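Local atomic coordinates of reducing-end xylose-releasing exo-oligoxylanase Rex8A (Paenibacillus barcinonensis, PDB entry 6SUD), a protein that hydrolyses short linear and branched xylooligosaccharides from their reducing ends, releasing single xylose units during the breakdown of xylan. Residues A30-T35 against V80-K85; A136-S141 against A207-E212. The protein carries 1 engineered substitution. All blocks are in the same frame, centred on the assembly; numbering follows the deposited sequence.

Interaction 1 (A30-T35 against V80-K85). With EDO (1,2-ethanediol), chain H.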
loop_
_atom_site.group_PDB
_atom_site.type_symbol
_atom_site.label_atom_id
_atom_site.label_comp_id
_atom_site.label_asym_id
_atom_site.label_seq_id
_atom_site.Cartn_x
_atom_site.Cartn_y
_atom_site.Cartn_z
ATOM N N ALA A 30 -11.036 13.534 -15.647
ATOM C CA ALA A 30 -11.957 12.580 -16.309
ATOM C C ALA A 30 -11.341 11.172 -16.317
ATOM O O ALA A 30 -12.092 10.190 -16.118
ATOM C CB ALA A 30 -12.297 13.040 -17.704
ATOM N N ARG A 31 -10.028 11.084 -16.543
ATOM C CA ARG A 31 -9.286 9.796 -16.597
ATOM C C ARG A 31 -9.325 9.161 -15.203
ATOM O O ARG A 31 -9.553 7.946 -15.121
ATOM C CB ARG A 31 -7.853 10.004 -17.099
ATOM C CG ARG A 31 -7.039 8.723 -17.215
ATOM C CD ARG A 31 -7.554 7.755 -18.269
ATOM N NE ARG A 31 -6.693 6.575 -18.289
ATOM C CZ ARG A 31 -5.522 6.501 -18.921
ATOM N NH1 ARG A 31 -4.817 5.384 -18.853
ATOM N NH2 ARG A 31 -5.053 7.540 -19.607
ATOM N N LEU A 32 -9.142 9.974 -14.160
ATOM C CA LEU A 32 -9.123 9.475 -12.767
ATOM C C LEU A 32 -10.530 8.981 -12.432
ATOM O O LEU A 32 -10.672 7.845 -11.951
ATOM C CB LEU A 32 -8.680 10.573 -11.796
ATOM C CG LEU A 32 -8.719 10.125 -10.336
ATOM C CD1 LEU A 32 -7.876 8.874 -10.137
ATOM C CD2 LEU A 32 -8.275 11.216 -9.391
ATOM N N GLU A 33 -11.540 9.787 -12.745
ATOM C CA GLU A 33 -12.947 9.417 -12.482
ATOM C C GLU A 33 -13.281 8.119 -13.221
ATOM O O GLU A 33 -13.961 7.293 -12.621
ATOM C CB GLU A 33 -13.867 10.576 -12.847
ATOM C CG GLU A 33 -15.276 10.143 -13.190
ATOM C CD GLU A 33 -16.035 9.566 -12.009
ATOM O OE1 GLU A 33 -17.215 9.211 -12.174
ATOM O OE2 GLU A 33 -15.446 9.465 -10.922
ATOM N N GLN A 34 -12.838 7.961 -14.473
ATOM C CA GLN A 34 -13.165 6.755 -15.273
ATOM C C GLN A 34 -12.416 5.542 -14.721
ATOM O O GLN A 34 -12.967 4.416 -14.798
ATOM C CB GLN A 34 -12.846 6.907 -16.758
ATOM C CG GLN A 34 -13.489 5.797 -17.575
ATOM C CD GLN A 34 -14.923 5.543 -17.165
ATOM O OE1 GLN A 34 -15.262 4.473 -16.668
ATOM N NE2 GLN A 34 -15.781 6.538 -17.336
ATOM N N THR A 35 -11.225 5.733 -14.148
ATOM C CA THR A 35 -10.496 4.580 -13.567
ATOM C C THR A 35 -11.313 4.070 -12.377
ATOM O O THR A 35 -11.548 2.848 -12.273
ATOM C CB THR A 35 -9.064 4.941 -13.163
ATOM O OG1 THR A 35 -8.404 5.479 -14.308
ATOM C CG2 THR A 35 -8.328 3.745 -12.597
ATOM N N VAL A 80 -11.588 6.808 0.232
ATOM C CA VAL A 80 -11.491 8.063 1.026
ATOM C C VAL A 80 -10.728 9.099 0.193
ATOM O O VAL A 80 -11.183 10.250 0.161
ATOM C CB VAL A 80 -10.952 7.857 2.460
ATOM C CG1 VAL A 80 -9.506 7.385 2.535
ATOM C CG2 VAL A 80 -11.161 9.121 3.261
ATOM N N GLN A 81 -9.706 8.695 -0.578
ATOM C CA GLN A 81 -8.965 9.610 -1.496
ATOM C C GLN A 81 -9.904 10.135 -2.595
ATOM O O GLN A 81 -9.731 11.292 -3.012
ATOM C CB GLN A 81 -7.744 8.907 -2.088
ATOM C CG GLN A 81 -6.670 8.597 -1.055
ATOM C CD GLN A 81 -5.982 9.827 -0.520
ATOM O OE1 GLN A 81 -6.005 10.892 -1.127
ATOM N NE2 GLN A 81 -5.323 9.678 0.621
ATOM N N MET A 82 -10.917 9.364 -2.984
ATOM C CA MET A 82 -11.862 9.754 -4.066
ATOM C C MET A 82 -13.144 10.353 -3.469
ATOM O O MET A 82 -14.047 10.683 -4.258
ATOM C CB MET A 82 -12.223 8.550 -4.941
ATOM C CG MET A 82 -11.102 8.012 -5.809
ATOM S SD MET A 82 -10.673 9.200 -7.112
ATOM C CE MET A 82 -12.206 9.250 -8.038
ATOM N N ASP A 83 -13.201 10.541 -2.147
ATOM C CA ASP A 83 -14.368 11.124 -1.431
ATOM C C ASP A 83 -15.606 10.256 -1.716
ATOM O O ASP A 83 -16.693 10.817 -2.076
ATOM C CB ASP A 83 -14.557 12.594 -1.817
ATOM C CG ASP A 83 -15.543 13.348 -0.946
ATOM O OD1 ASP A 83 -15.855 12.850 0.147
ATOM O OD2 ASP A 83 -15.993 14.436 -1.365
ATOM N N LYS A 84 -15.469 8.942 -1.545
ATOM C CA LYS A 84 -16.548 7.962 -1.864
ATOM C C LYS A 84 -16.966 7.241 -0.583
ATOM O O LYS A 84 -16.599 6.070 -0.372
ATOM C CB LYS A 84 -16.122 7.015 -2.984
ATOM C CG LYS A 84 -15.763 7.725 -4.278
ATOM C CD LYS A 84 -16.934 8.080 -5.146
ATOM C CE LYS A 84 -16.527 8.544 -6.529
ATOM N NZ LYS A 84 -17.696 8.976 -7.331
ATOM N N LYS A 85 -17.723 7.946 0.247
ATOM C CA LYS A 85 -18.046 7.489 1.612
ATOM C C LYS A 85 -18.877 6.200 1.587
ATOM O O LYS A 85 -18.652 5.342 2.450
ATOM C CB LYS A 85 -18.773 8.596 2.372
ATOM C CG LYS A 85 -18.949 8.288 3.851
ATOM C CD LYS A 85 -19.383 9.474 4.677
ATOM C CE LYS A 85 -19.281 9.230 6.166
ATOM N NZ LYS A 85 -20.233 8.177 6.593
HETATM C C1 EDO H . -20.199 8.193 -1.859
HETATM O O1 EDO H . -20.338 7.399 -3.032
HETATM C C2 EDO H . -19.467 9.441 -2.124
HETATM O O2 EDO H . -19.620 10.452 -1.142
#
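Leu32 and Met82 carry the close part of this contact, their side chains sliding past each other in opposite directions. The sulfur SD of Met82 lies 3.9 Å from CD2 of Leu32, against the branch point of the leucine. A double bend in the methionine, at chi2 (-68°) and chi3 (-63°), turns its end in toward helix 25-41, bringing CE to 4.3 Å from OE2 of Glu33. Helix 359-373 closes this apolar side, Met370 touching Leu32 and Phe367 touching Met82.

The other side is looser and polar. Glu33 OE2 and Lys84 NZ stand 4.3 Å apart, beyond a salt bridge, and both groups have partners elsewhere: OE1 of Glu33 is hydrogen-bonded to Asn37, and Lys84 makes a cation-pi contact with Trp36. Segment 80-85 takes the chain round a turn between two helices: Asp83 forms the Schellman motif after helix 69-81, and Lys84 is the N-cap of helix 85-99. An ethanediol, probably from the crystallisation liquor, bonds weakly to Asp83 O through its O2, at 3.1 Å.

With no hydrogen bond between the segments, the helix and the turn meet through dispersion around one sulfur, to which the opposite charges probably add a modest long-range attraction.

Interaction 2 (A136-S141 against A207-E212); sequences ALFFAS and AQYANE
Phe138 offers one face of its ring to Tyr209, and the main interaction there is a CH-pi contact. CB of the tyrosine sits 3.6 Å from the ring centroid of Phe138, only 11° off the normal, practically over the middle of the six carbons. The phenylalanine has its CG anti to the carbonyl carbon (chi1 -79°), which carries the ring away from helix 127-144 to the end of helix 200-209.

Between the aromatic rings themselves the relation is oblique. Their centroids are 5.7 Å apart and the planes inclined at 51°, with CD2 of Tyr209 approaching CB of Phe138 at 4.1 Å.

Both segments belong to the helix-rich catalytic fold of glycoside hydrolase family 8, an (alpha/alpha)6 barrel. Here the flank of one helix receives the C-terminal end of another, and Ala210 is the first residue to leave helical geometry.

Backbone atoms also touch the phenylalanine. The carbonyl oxygen of Tyr209 is 3.4 Å from CE1 of Phe138, while N of Ala210 lies 4.0 Å from CZ. That oxygen is hydrogen-bonded to Arg158 of helix 153-170, the helix whose Ala157 also touches Phe138. With an alanine in place of Phe138 the ring is gone, and Tyr209 CB is likely to be left facing a gap without its CH-pi partner. Further out, Ala210 rests on Trp218 of helix 215-232.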
loop_
_atom_site.group_PDB
_atom_site.type_symbol
_atom_site.label_atom_id
_atom_site.label_comp_id
_atom_site.label_asym_id
_atom_site.label_seq_id
_atom_site.Cartn_x
_atom_site.Cartn_y
_atom_site.Cartn_z
ATOM N N ALA A 136 -6.511 4.797 6.439
ATOM C CA ALA A 136 -7.766 5.118 5.718
ATOM C C ALA A 136 -8.835 5.606 6.712
ATOM O O ALA A 136 -9.555 6.589 6.391
ATOM C CB ALA A 136 -8.223 3.932 4.918
ATOM N N LEU A 137 -8.940 4.967 7.878
ATOM C CA LEU A 137 -9.947 5.337 8.915
ATOM C C LEU A 137 -9.613 6.718 9.495
ATOM O O LEU A 137 -10.544 7.537 9.694
ATOM C CB LEU A 137 -9.961 4.276 10.009
ATOM C CG LEU A 137 -10.760 3.019 9.689
ATOM C CD1 LEU A 137 -10.336 1.884 10.598
ATOM C CD2 LEU A 137 -12.249 3.291 9.800
ATOM N N PHE A 138 -8.338 7.012 9.712
ATOM C CA PHE A 138 -7.917 8.367 10.159
ATOM C C PHE A 138 -8.342 9.404 9.117
ATOM O O PHE A 138 -8.876 10.454 9.492
ATOM C CB PHE A 138 -6.418 8.458 10.439
ATOM C CG PHE A 138 -6.003 7.886 11.767
ATOM C CD1 PHE A 138 -6.693 8.221 12.927
ATOM C CD2 PHE A 138 -4.898 7.054 11.863
ATOM C CE1 PHE A 138 -6.324 7.684 14.151
ATOM C CE2 PHE A 138 -4.523 6.531 13.094
ATOM C CZ PHE A 138 -5.240 6.844 14.230
ATOM N N PHE A 139 -8.135 9.124 7.829
ATOM C CA PHE A 139 -8.506 10.065 6.738
ATOM C C PHE A 139 -10.033 10.204 6.681
ATOM O O PHE A 139 -10.515 11.310 6.455
ATOM C CB PHE A 139 -7.931 9.634 5.381
ATOM C CG PHE A 139 -6.444 9.825 5.212
ATOM C CD1 PHE A 139 -5.721 10.669 6.048
ATOM C CD2 PHE A 139 -5.756 9.154 4.213
ATOM C CE1 PHE A 139 -4.352 10.836 5.882
ATOM C CE2 PHE A 139 -4.385 9.324 4.054
ATOM C CZ PHE A 139 -3.687 10.157 4.889
ATOM N N ALA A 140 -10.772 9.111 6.860
ATOM C CA ALA A 140 -12.255 9.127 6.890
ATOM C C ALA A 140 -12.710 10.067 8.013
ATOM O O ALA A 140 -13.577 10.916 7.776
ATOM C CB ALA A 140 -12.795 7.731 7.064
ATOM N N SER A 141 -12.116 9.952 9.196
ATOM C CA SER A 141 -12.503 10.787 10.360
ATOM C C SER A 141 -12.253 12.261 10.034
ATOM O O SER A 141 -13.095 13.132 10.403
ATOM C CB SER A 141 -11.749 10.393 11.581
ATOM O OG SER A 141 -12.222 11.131 12.697
ATOM N N ALA A 207 1.866 9.372 14.320
ATOM C CA ALA A 207 2.505 10.147 15.410
ATOM C C ALA A 207 1.651 11.375 15.744
ATOM O O ALA A 207 1.854 11.933 16.829
ATOM C CB ALA A 207 3.926 10.530 15.072
ATOM N N GLN A 208 0.757 11.791 14.840
ATOM C CA GLN A 208 -0.199 12.908 15.062
ATOM C C GLN A 208 -1.529 12.378 15.602
ATOM O O GLN A 208 -2.156 13.101 16.406
ATOM C CB GLN A 208 -0.485 13.660 13.763
ATOM C CG GLN A 208 0.750 14.191 13.065
ATOM C CD GLN A 208 1.183 15.510 13.642
ATOM O OE1 GLN A 208 0.873 16.564 13.093
ATOM N NE2 GLN A 208 1.886 15.463 14.762
ATOM N N TYR A 209 -1.996 11.225 15.109
ATOM C CA TYR A 209 -3.426 10.822 15.231
ATOM C C TYR A 209 -3.647 9.630 16.169
ATOM O O TYR A 209 -4.798 9.464 16.615
ATOM C CB TYR A 209 -4.028 10.501 13.862
ATOM C CG TYR A 209 -3.863 11.594 12.834
ATOM C CD1 TYR A 209 -3.955 12.934 13.183
ATOM C CD2 TYR A 209 -3.630 11.288 11.505
ATOM C CE1 TYR A 209 -3.794 13.940 12.245
ATOM C CE2 TYR A 209 -3.478 12.281 10.553
ATOM C CZ TYR A 209 -3.558 13.610 10.925
ATOM O OH TYR A 209 -3.404 14.582 9.977
ATOM N N ALA A 210 -2.622 8.845 16.492
ATOM C CA ALA A 210 -2.782 7.614 17.303
ATOM C C ALA A 210 -2.988 7.996 18.771
ATOM O O ALA A 210 -2.908 9.192 19.090
ATOM C CB ALA A 210 -1.595 6.697 17.134
ATOM N N ASN A 211 -3.238 7.005 19.617
ATOM C CA ASN A 211 -3.271 7.184 21.091
ATOM C C ASN A 211 -2.017 7.951 21.534
ATOM O O ASN A 211 -0.911 7.623 21.066
ATOM C CB ASN A 211 -3.397 5.847 21.816
ATOM C CG ASN A 211 -4.792 5.265 21.747
ATOM O OD1 ASN A 211 -5.766 5.969 21.477
ATOM N ND2 ASN A 211 -4.894 3.965 21.950
ATOM N N GLU A 212 -2.187 8.919 22.437
ATOM C CA GLU A 212 -1.109 9.851 22.868
ATOM C C GLU A 212 0.130 9.068 23.326
ATOM O O GLU A 212 1.241 9.456 22.935
ATOM C CB GLU A 212 -1.612 10.775 23.978
ATOM C CG GLU A 212 -2.604 11.808 23.479
ATOM C CD GLU A 212 -2.991 12.860 24.502
ATOM O OE1 GLU A 212 -3.463 12.468 25.592
ATOM O OE2 GLU A 212 -2.810 14.070 24.209
#

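Along the chain the two contacts come in series: interaction 1 closes before interaction 2 opens, and their centres lie about 22 Å apart. Helices 69-81 and 127-144, each supplying one segment, bring them together. Val80 packs CG2 against the backbone of Phe139 and Ala140, and CG1 near Ala136 O, while Gln81 NE2 lies 3.6 Å from Phe139 CE2. Contact thus runs from helix 25-41 through the end of helix 69-81 and the turn after it, then helix 127-144, to the end of helix 200-209. Both contacts lie away from the bound xylose and the active site, and illustrate how a helical barrel joins sequence-distant helices through successive side-chain contacts.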